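Local structure of mandelate racemase/muconate lactonizing enzyme family protein (Sorangium cellulosum, 3S5S) at residues 233-247 against 262-274. The protein belongs to the enolase superfamily and probably works as an enzyme built on a modified beta/alpha-barrel domain with a capping N-terminal domain. Sequence-based numbering, arbitrary orientation.
Sequences MKEVTRRAGVDVAAD and ERAATVVNIKLMK. With SO4 (sulfate ion), chain D.
D247 splits its carboxylate between two lysines. The K271 side chain crosses it at about a right angle, and its NZ makes a salt bridge to the syn lone pair of D247 OD2 at 2.9 Å. K274, extended beyond CG, donates to D247 O at 2.8 Å from above the carbonyl plane and makes a salt bridge to D247 OD1 whose hydrogen bond is weak. With CG anti to the backbone N (chi1 -176°), the D247 carboxylate comes forward to both amines. E222 OE1, a like charge, lies close to D247 OD2 and accepts a hydrogen bond from N269 ND2. Strands 244-246 and 267-270 pair in parallel, A246 N to V267 O and N269 N to A246 O. V244 O accepts from both T266 N (2.7 Å) and V267 N. T266 OG1 (chi1 59°) gives its proton to the anti side of D243 OD1 at 2.6 Å and accepts V244 N. T237 and T266 lie alongside, running in opposite directions, CG2 to CG2 at 3.8 Å, while A265 CB packs on A246 CB. K234 NZ makes a salt bridge to E262 OE1 at 2.8 Å, weak as a hydrogen bond. This is a right-handed beta-alpha-beta unit of the barrel, with charged side chains gathered at the C-terminal strand ends, where enolase-superfamily active sites lie.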
ATOM      1  N   MET A 233      -5.745   5.936 -26.366  1.00 42.69           N
ATOM      2  CA  MET A 233      -5.945   4.909 -25.332  1.00 40.69           C
ATOM      3  C   MET A 233      -7.449   4.747 -24.992  1.00 41.29           C
ATOM      4  O   MET A 233      -7.951   3.639 -24.932  1.00 40.57           O
ATOM      5  CB  MET A 233      -5.112   5.198 -24.076  1.00 38.01           C
ATOM      6  CG  MET A 233      -3.623   4.969 -24.219  1.00 34.78           C
ATOM      7  SD  MET A 233      -3.170   3.281 -24.637  1.00 28.73           S
ATOM      8  CE  MET A 233      -2.813   2.507 -23.096  1.00 26.98           C
ATOM      9  N   LYS A 234      -8.144   5.857 -24.793  1.00 43.23           N
ATOM     10  CA  LYS A 234      -9.574   5.867 -24.566  1.00 45.75           C
ATOM     11  C   LYS A 234     -10.282   5.164 -25.722  1.00 48.46           C
ATOM     12  O   LYS A 234     -11.216   4.380 -25.509  1.00 48.96           O
ATOM     13  CB  LYS A 234     -10.109   7.302 -24.519  1.00 47.36           C
ATOM     14  CG  LYS A 234     -10.231   8.001 -23.155  1.00 47.53           C
ATOM     15  CD  LYS A 234     -11.359   9.112 -23.272  1.00 52.82           C
ATOM     16  CE  LYS A 234     -11.266  10.262 -22.248  1.00 53.13           C
ATOM     17  NZ  LYS A 234      -9.845  10.511 -21.820  1.00 52.93           N
ATOM     18  N   GLU A 235      -9.866   5.459 -26.953  1.00 50.49           N
ATOM     19  CA  GLU A 235     -10.612   4.955 -28.104  1.00 52.58           C
ATOM     20  C   GLU A 235     -10.410   3.449 -28.187  1.00 50.99           C
ATOM     21  O   GLU A 235     -11.370   2.697 -28.308  1.00 51.51           O
ATOM     22  CB  GLU A 235     -10.203   5.654 -29.413  1.00 54.73           C
ATOM     23  CG  GLU A 235     -11.223   5.516 -30.560  1.00 58.25           C
ATOM     24  CD  GLU A 235     -10.622   5.757 -31.948  1.00 63.36           C
ATOM     25  OE1 GLU A 235      -9.432   6.165 -32.038  1.00 64.31           O
ATOM     26  OE2 GLU A 235     -11.344   5.536 -32.956  1.00 65.21           O
ATOM     27  N   VAL A 236      -9.162   3.016 -28.085  1.00 48.73           N
ATOM     28  CA  VAL A 236      -8.883   1.602 -28.159  1.00 47.90           C
ATOM     29  C   VAL A 236      -9.526   0.819 -27.018  1.00 46.53           C
ATOM     30  O   VAL A 236     -10.010  -0.294 -27.236  1.00 46.70           O
ATOM     31  CB  VAL A 236      -7.388   1.310 -28.239  1.00 46.96           C
ATOM     32  CG1 VAL A 236      -7.167  -0.146 -28.082  1.00 45.79           C
ATOM     33  CG2 VAL A 236      -6.835   1.754 -29.588  1.00 48.94           C
ATOM     34  N   THR A 237      -9.558   1.391 -25.813  1.00 45.06           N
ATOM     35  CA  THR A 237     -10.266   0.732 -24.725  1.00 44.31           C
ATOM     36  C   THR A 237     -11.762   0.518 -25.018  1.00 46.64           C
ATOM     37  O   THR A 237     -12.327  -0.505 -24.638  1.00 46.31           O
ATOM     38  CB  THR A 237     -10.071   1.447 -23.415  1.00 42.85           C
ATOM     39  OG1 THR A 237      -8.668   1.469 -23.126  1.00 42.43           O
ATOM     40  CG2 THR A 237     -10.817   0.716 -22.279  1.00 39.96           C
ATOM     41  N   ARG A 238     -12.371   1.469 -25.716  1.00 48.79           N
ATOM     42  CA  ARG A 238     -13.787   1.447 -26.033  1.00 51.71           C
ATOM     43  C   ARG A 238     -14.153   0.462 -27.186  1.00 52.92           C
ATOM     44  O   ARG A 238     -15.156  -0.261 -27.105  1.00 53.11           O
ATOM     45  CB  ARG A 238     -14.260   2.890 -26.341  1.00 53.42           C
ATOM     46  CG  ARG A 238     -15.658   3.007 -26.916  1.00 59.29           C
ATOM     47  CD  ARG A 238     -16.120   4.464 -27.095  1.00 67.39           C
ATOM     48  NE  ARG A 238     -17.113   4.862 -26.086  1.00 72.27           N
ATOM     49  CZ  ARG A 238     -18.431   5.001 -26.294  1.00 76.27           C
ATOM     50  NH1 ARG A 238     -18.990   4.789 -27.492  1.00 76.66           N
ATOM     51  NH2 ARG A 238     -19.201   5.373 -25.277  1.00 78.25           N
ATOM     52  N   ARG A 239     -13.330   0.427 -28.236  1.00 53.50           N
ATOM     53  CA  ARG A 239     -13.704  -0.228 -29.491  1.00 55.10           C
ATOM     54  C   ARG A 239     -12.964  -1.544 -29.712  1.00 54.12           C
ATOM     55  O   ARG A 239     -13.406  -2.391 -30.507  1.00 55.42           O
ATOM     56  CB  ARG A 239     -13.545   0.733 -30.688  1.00 57.10           C
ATOM     57  CG  ARG A 239     -14.387   2.027 -30.582  1.00 59.72           C
ATOM     58  CD  ARG A 239     -14.401   2.871 -31.885  1.00 65.69           C
ATOM     59  NE  ARG A 239     -14.819   4.271 -31.656  1.00 69.74           N
ATOM     60  CZ  ARG A 239     -15.003   5.191 -32.617  1.00 71.93           C
ATOM     61  NH1 ARG A 239     -14.806   4.874 -33.893  1.00 73.36           N
ATOM     62  NH2 ARG A 239     -15.380   6.437 -32.307  1.00 69.72           N
ATOM     63  N   ALA A 240     -11.861  -1.756 -28.990  1.00 51.59           N
ATOM     64  CA  ALA A 240     -11.081  -2.981 -29.186  1.00 49.87           C
ATOM     65  C   ALA A 240     -11.875  -4.293 -28.961  1.00 49.73           C
ATOM     66  O   ALA A 240     -11.745  -5.232 -29.749  1.00 50.37           O
ATOM     67  CB  ALA A 240      -9.813  -2.957 -28.370  1.00 48.12           C
ATOM     68  N   GLY A 241     -12.691  -4.361 -27.905  1.00 48.46           N
ATOM     69  CA  GLY A 241     -13.429  -5.593 -27.607  1.00 47.56           C
ATOM     70  C   GLY A 241     -12.645  -6.568 -26.741  1.00 45.70           C
ATOM     71  O   GLY A 241     -13.170  -7.623 -26.383  1.00 45.65           O
ATOM     72  N   VAL A 242     -11.407  -6.181 -26.390  1.00 43.49           N
ATOM     73  CA  VAL A 242     -10.509  -6.903 -25.493  1.00 40.82           C
ATOM     74  C   VAL A 242      -9.910  -5.948 -24.433  1.00 39.16           C
ATOM     75  O   VAL A 242     -10.028  -4.722 -24.550  1.00 39.87           O
ATOM     76  CB  VAL A 242      -9.364  -7.601 -26.281  1.00 40.57           C
ATOM     77  CG1 VAL A 242      -9.928  -8.386 -27.453  1.00 42.95           C
ATOM     78  CG2 VAL A 242      -8.366  -6.603 -26.796  1.00 39.09           C
ATOM     79  N   ASP A 243      -9.303  -6.519 -23.393  1.00 36.70           N
ATOM     80  CA  ASP A 243      -8.638  -5.748 -22.330  1.00 35.03           C
ATOM     81  C   ASP A 243      -7.471  -4.917 -22.892  1.00 33.70           C
ATOM     82  O   ASP A 243      -6.727  -5.373 -23.786  1.00 34.01           O
ATOM     83  CB  ASP A 243      -8.114  -6.690 -21.237  1.00 33.74           C
ATOM     84  CG  ASP A 243      -9.212  -7.168 -20.270  1.00 35.76           C
ATOM     85  OD1 ASP A 243      -9.908  -6.304 -19.685  1.00 35.05           O
ATOM     86  OD2 ASP A 243      -9.339  -8.410 -20.081  1.00 35.27           O
ATOM     87  N   VAL A 244      -7.327  -3.694 -22.393  1.00 31.73           N
ATOM     88  CA  VAL A 244      -6.206  -2.854 -22.785  1.00 29.88           C
ATOM     89  C   VAL A 244      -5.337  -2.549 -21.558  1.00 28.64           C
ATOM     90  O   VAL A 244      -5.870  -2.221 -20.506  1.00 28.19           O
ATOM     91  CB  VAL A 244      -6.739  -1.597 -23.450  1.00 31.44           C
ATOM     92  CG1 VAL A 244      -5.686  -0.453 -23.495  1.00 28.82           C
ATOM     93  CG2 VAL A 244      -7.282  -1.941 -24.831  1.00 31.36           C
ATOM     94  N   ALA A 245      -4.011  -2.671 -21.669  1.00 27.96           N
ATOM     95  CA  ALA A 245      -3.127  -2.392 -20.513  1.00 26.22           C
ATOM     96  C   ALA A 245      -2.466  -1.057 -20.666  1.00 26.85           C
ATOM     97  O   ALA A 245      -2.033  -0.728 -21.769  1.00 28.20           O
ATOM     98  CB  ALA A 245      -2.075  -3.460 -20.363  1.00 24.78           C
ATOM     99  N   ALA A 246      -2.382  -0.282 -19.574  1.00 26.61           N
ATOM    100  CA  ALA A 246      -1.525   0.917 -19.528  1.00 26.58           C
ATOM    101  C   ALA A 246      -0.171   0.532 -18.955  1.00 25.85           C
ATOM    102  O   ALA A 246      -0.113  -0.145 -17.936  1.00 25.47           O
ATOM    103  CB  ALA A 246      -2.155   2.012 -18.693  1.00 26.49           C
ATOM    104  N   ASP A 247       0.913   0.916 -19.624  1.00 26.75           N
ATOM    105  CA  ASP A 247       2.275   0.672 -19.117  1.00 26.61           C
ATOM    106  C   ASP A 247       3.000   2.034 -19.035  1.00 26.95           C
ATOM    107  O   ASP A 247       3.081   2.633 -17.961  1.00 25.92           O
ATOM    108  CB  ASP A 247       3.034  -0.349 -20.002  1.00 27.45           C
ATOM    109  CG  ASP A 247       4.441  -0.712 -19.458  1.00 28.88           C
ATOM    110  OD1 ASP A 247       4.908  -0.100 -18.466  1.00 27.77           O
ATOM    111  OD2 ASP A 247       5.074  -1.639 -20.024  1.00 31.13           O
ATOM    112  N   GLU A 262     -10.715   7.928 -16.773  1.00 41.16           N
ATOM    113  CA  GLU A 262     -10.836   8.270 -18.195  1.00 42.61           C
ATOM    114  C   GLU A 262     -11.127   7.040 -19.105  1.00 41.24           C
ATOM    115  O   GLU A 262     -11.372   7.181 -20.312  1.00 42.15           O
ATOM    116  CB  GLU A 262      -9.617   9.095 -18.646  1.00 42.57           C
ATOM    117  CG  GLU A 262      -9.765  10.597 -18.294  1.00 48.60           C
ATOM    118  CD  GLU A 262      -8.536  11.447 -18.661  1.00 55.48           C
ATOM    119  OE1 GLU A 262      -8.028  11.354 -19.814  1.00 56.18           O
ATOM    120  OE2 GLU A 262      -8.076  12.224 -17.784  1.00 58.64           O
ATOM    121  N   ARG A 263     -11.164   5.863 -18.493  1.00 38.83           N
ATOM    122  CA  ARG A 263     -11.314   4.576 -19.185  1.00 37.99           C
ATOM    123  C   ARG A 263     -10.319   4.389 -20.295  1.00 36.90           C
ATOM    124  O   ARG A 263     -10.745   4.035 -21.403  1.00 37.78           O
ATOM    125  CB  ARG A 263     -12.701   4.400 -19.787  1.00 39.55           C
ATOM    126  CG  ARG A 263     -13.792   4.175 -18.827  1.00 42.12           C
ATOM    127  CD  ARG A 263     -15.045   3.937 -19.653  1.00 52.28           C
ATOM    128  NE  ARG A 263     -16.259   4.183 -18.885  1.00 56.88           N
ATOM    129  CZ  ARG A 263     -16.887   3.259 -18.171  1.00 58.07           C
ATOM    130  NH1 ARG A 263     -16.421   2.012 -18.143  1.00 56.10           N
ATOM    131  NH2 ARG A 263     -17.983   3.591 -17.497  1.00 59.30           N
ATOM    132  N   ALA A 264      -9.030   4.620 -19.990  1.00 34.24           N
ATOM    133  CA  ALA A 264      -7.917   4.576 -20.954  1.00 33.73           C
ATOM    134  C   ALA A 264      -7.262   3.195 -21.096  1.00 32.80           C
ATOM    135  O   ALA A 264      -6.441   2.976 -22.011  1.00 32.88           O
ATOM    136  CB  ALA A 264      -6.832   5.637 -20.596  1.00 32.25           C
ATOM    137  N   ALA A 265      -7.622   2.283 -20.183  1.00 31.60           N
ATOM    138  CA  ALA A 265      -7.123   0.901 -20.133  1.00 29.86           C
ATOM    139  C   ALA A 265      -8.060   0.171 -19.189  1.00 29.30           C
ATOM    140  O   ALA A 265      -8.889   0.819 -18.550  1.00 30.02           O
ATOM    141  CB  ALA A 265      -5.705   0.876 -19.605  1.00 27.98           C
ATOM    142  N   THR A 266      -7.983  -1.157 -19.126  1.00 27.79           N
ATOM    143  CA  THR A 266      -8.793  -1.915 -18.171  1.00 26.87           C
ATOM    144  C   THR A 266      -7.822  -2.707 -17.312  1.00 25.88           C
ATOM    145  O   THR A 266      -8.219  -3.425 -16.365  1.00 24.94           O
ATOM    146  CB  THR A 266      -9.787  -2.881 -18.859  1.00 28.31           C
ATOM    147  OG1 THR A 266      -9.068  -3.797 -19.671  1.00 26.70           O
ATOM    148  CG2 THR A 266     -10.848  -2.126 -19.745  1.00 27.49           C
ATOM    149  N   VAL A 267      -6.538  -2.557 -17.656  1.00 24.80           N
ATOM    150  CA  VAL A 267      -5.436  -3.291 -17.024  1.00 23.36           C
ATOM    151  C   VAL A 267      -4.257  -2.351 -16.778  1.00 23.71           C
ATOM    152  O   VAL A 267      -4.045  -1.429 -17.547  1.00 25.13           O
ATOM    153  CB  VAL A 267      -5.005  -4.523 -17.864  1.00 23.09           C
ATOM    154  CG1 VAL A 267      -3.807  -5.179 -17.299  1.00 16.58           C
ATOM    155  CG2 VAL A 267      -6.162  -5.539 -17.948  1.00 22.82           C
ATOM    156  N   VAL A 268      -3.522  -2.566 -15.698  1.00 22.74           N
ATOM    157  CA  VAL A 268      -2.265  -1.842 -15.466  1.00 23.92           C
ATOM    158  C   VAL A 268      -1.052  -2.787 -15.382  1.00 22.96           C
ATOM    159  O   VAL A 268      -1.056  -3.774 -14.655  1.00 21.64           O
ATOM    160  CB  VAL A 268      -2.341  -0.926 -14.178  1.00 23.62           C
ATOM    161  CG1 VAL A 268      -1.013  -0.621 -13.687  1.00 24.61           C
ATOM    162  CG2 VAL A 268      -3.016   0.376 -14.497  1.00 24.52           C
ATOM    163  N   ASN A 269      -0.017  -2.450 -16.146  1.00 23.79           N
ATOM    164  CA  ASN A 269       1.284  -3.102 -16.056  1.00 22.03           C
ATOM    165  C   ASN A 269       2.157  -2.397 -15.013  1.00 21.62           C
ATOM    166  O   ASN A 269       2.613  -1.281 -15.210  1.00 22.68           O
ATOM    167  CB  ASN A 269       1.944  -3.096 -17.429  1.00 22.84           C
ATOM    168  CG  ASN A 269       3.226  -3.927 -17.450  1.00 25.19           C
ATOM    169  OD1 ASN A 269       3.782  -4.228 -16.380  1.00 23.73           O
ATOM    170  ND2 ASN A 269       3.693  -4.321 -18.662  1.00 23.59           N
ATOM    171  N   ILE A 270       2.333  -3.030 -13.871  1.00 21.20           N
ATOM    172  CA  ILE A 270       3.110  -2.495 -12.766  1.00 20.30           C
ATOM    173  C   ILE A 270       4.523  -3.020 -12.915  1.00 20.43           C
ATOM    174  O   ILE A 270       4.736  -4.230 -13.091  1.00 19.67           O
ATOM    175  CB  ILE A 270       2.521  -3.025 -11.412  1.00 19.68           C
ATOM    176  CG1 ILE A 270       1.061  -2.622 -11.253  1.00 19.87           C
ATOM    177  CG2 ILE A 270       3.294  -2.549 -10.224  1.00 15.64           C
ATOM    178  CD1 ILE A 270       0.361  -3.238  -9.992  1.00 17.77           C
ATOM    179  N   LYS A 271       5.496  -2.122 -12.802  1.00 21.12           N
ATOM    180  CA  LYS A 271       6.914  -2.523 -12.759  1.00 20.61           C
ATOM    181  C   LYS A 271       7.567  -1.878 -11.571  1.00 19.93           C
ATOM    182  O   LYS A 271       7.405  -0.682 -11.382  1.00 19.67           O
ATOM    183  CB  LYS A 271       7.634  -2.077 -14.031  1.00 21.19           C
ATOM    184  CG  LYS A 271       6.997  -2.659 -15.283  1.00 22.69           C
ATOM    185  CD  LYS A 271       7.766  -2.317 -16.476  1.00 24.34           C
ATOM    186  CE  LYS A 271       6.829  -2.368 -17.610  1.00 26.40           C
ATOM    187  NZ  LYS A 271       7.599  -2.335 -18.877  1.00 31.10           N
ATOM    188  N   LEU A 272       8.338  -2.648 -10.796  1.00 19.43           N
ATOM    189  CA  LEU A 272       9.084  -2.084  -9.671  1.00 18.91           C
ATOM    190  C   LEU A 272      10.044  -0.985 -10.141  1.00 19.21           C
ATOM    191  O   LEU A 272      10.279   0.003  -9.410  1.00 19.70           O
ATOM    192  CB  LEU A 272       9.826  -3.178  -8.908  1.00 18.93           C
ATOM    193  CG  LEU A 272       8.942  -4.292  -8.330  1.00 19.98           C
ATOM    194  CD1 LEU A 272       9.672  -5.082  -7.244  1.00 16.68           C
ATOM    195  CD2 LEU A 272       7.665  -3.725  -7.769  1.00 19.10           C
ATOM    196  N   MET A 273      10.503  -1.117 -11.392  1.00 19.01           N
ATOM    197  CA  MET A 273      11.603  -0.345 -11.932  1.00 19.17           C
ATOM    198  C   MET A 273      11.222   1.016 -12.473  1.00 20.96           C
ATOM    199  O   MET A 273      12.120   1.847 -12.694  1.00 20.84           O
ATOM    200  CB  MET A 273      12.339  -1.124 -13.019  1.00 19.17           C
ATOM    201  CG  MET A 273      13.793  -0.610 -13.219  1.00 18.21           C
ATOM    202  SD  MET A 273      14.971  -1.175 -11.993  1.00  9.16           S
ATOM    203  CE  MET A 273      14.519  -2.889 -12.028  1.00 10.20           C
ATOM    204  N   LYS A 274       9.916   1.253 -12.703  1.00 21.54           N
ATOM    205  CA  LYS A 274       9.475   2.548 -13.217  1.00 22.74           C
ATOM    206  C   LYS A 274       9.584   3.578 -12.112  1.00 23.02           C
ATOM    207  O   LYS A 274       9.941   4.716 -12.377  1.00 24.15           O
ATOM    208  CB  LYS A 274       8.000   2.548 -13.628  1.00 23.86           C
ATOM    209  CG  LYS A 274       7.575   1.903 -14.915  1.00 26.86           C
ATOM    210  CD  LYS A 274       6.046   1.804 -14.833  1.00 34.37           C
ATOM    211  CE  LYS A 274       5.384   1.630 -16.161  1.00 36.58           C
ATOM    212  NZ  LYS A 274       4.102   0.880 -15.995  1.00 36.35           N
TER
HETATM  213  S   SO4 D 391     -17.641   7.455 -17.690  1.00 62.20           S
HETATM  214  O1  SO4 D 391     -16.861   8.389 -18.546  1.00 60.17           O
HETATM  215  O2  SO4 D 391     -18.198   6.429 -18.601  1.00 60.64           O
HETATM  216  O3  SO4 D 391     -16.799   6.843 -16.649  1.00 58.66           O
HETATM  217  O4  SO4 D 391     -18.707   8.167 -16.963  1.00 60.51           O
HETATM  218  O   HOH W   1     -12.587   4.074 -23.303  1.00 39.48           O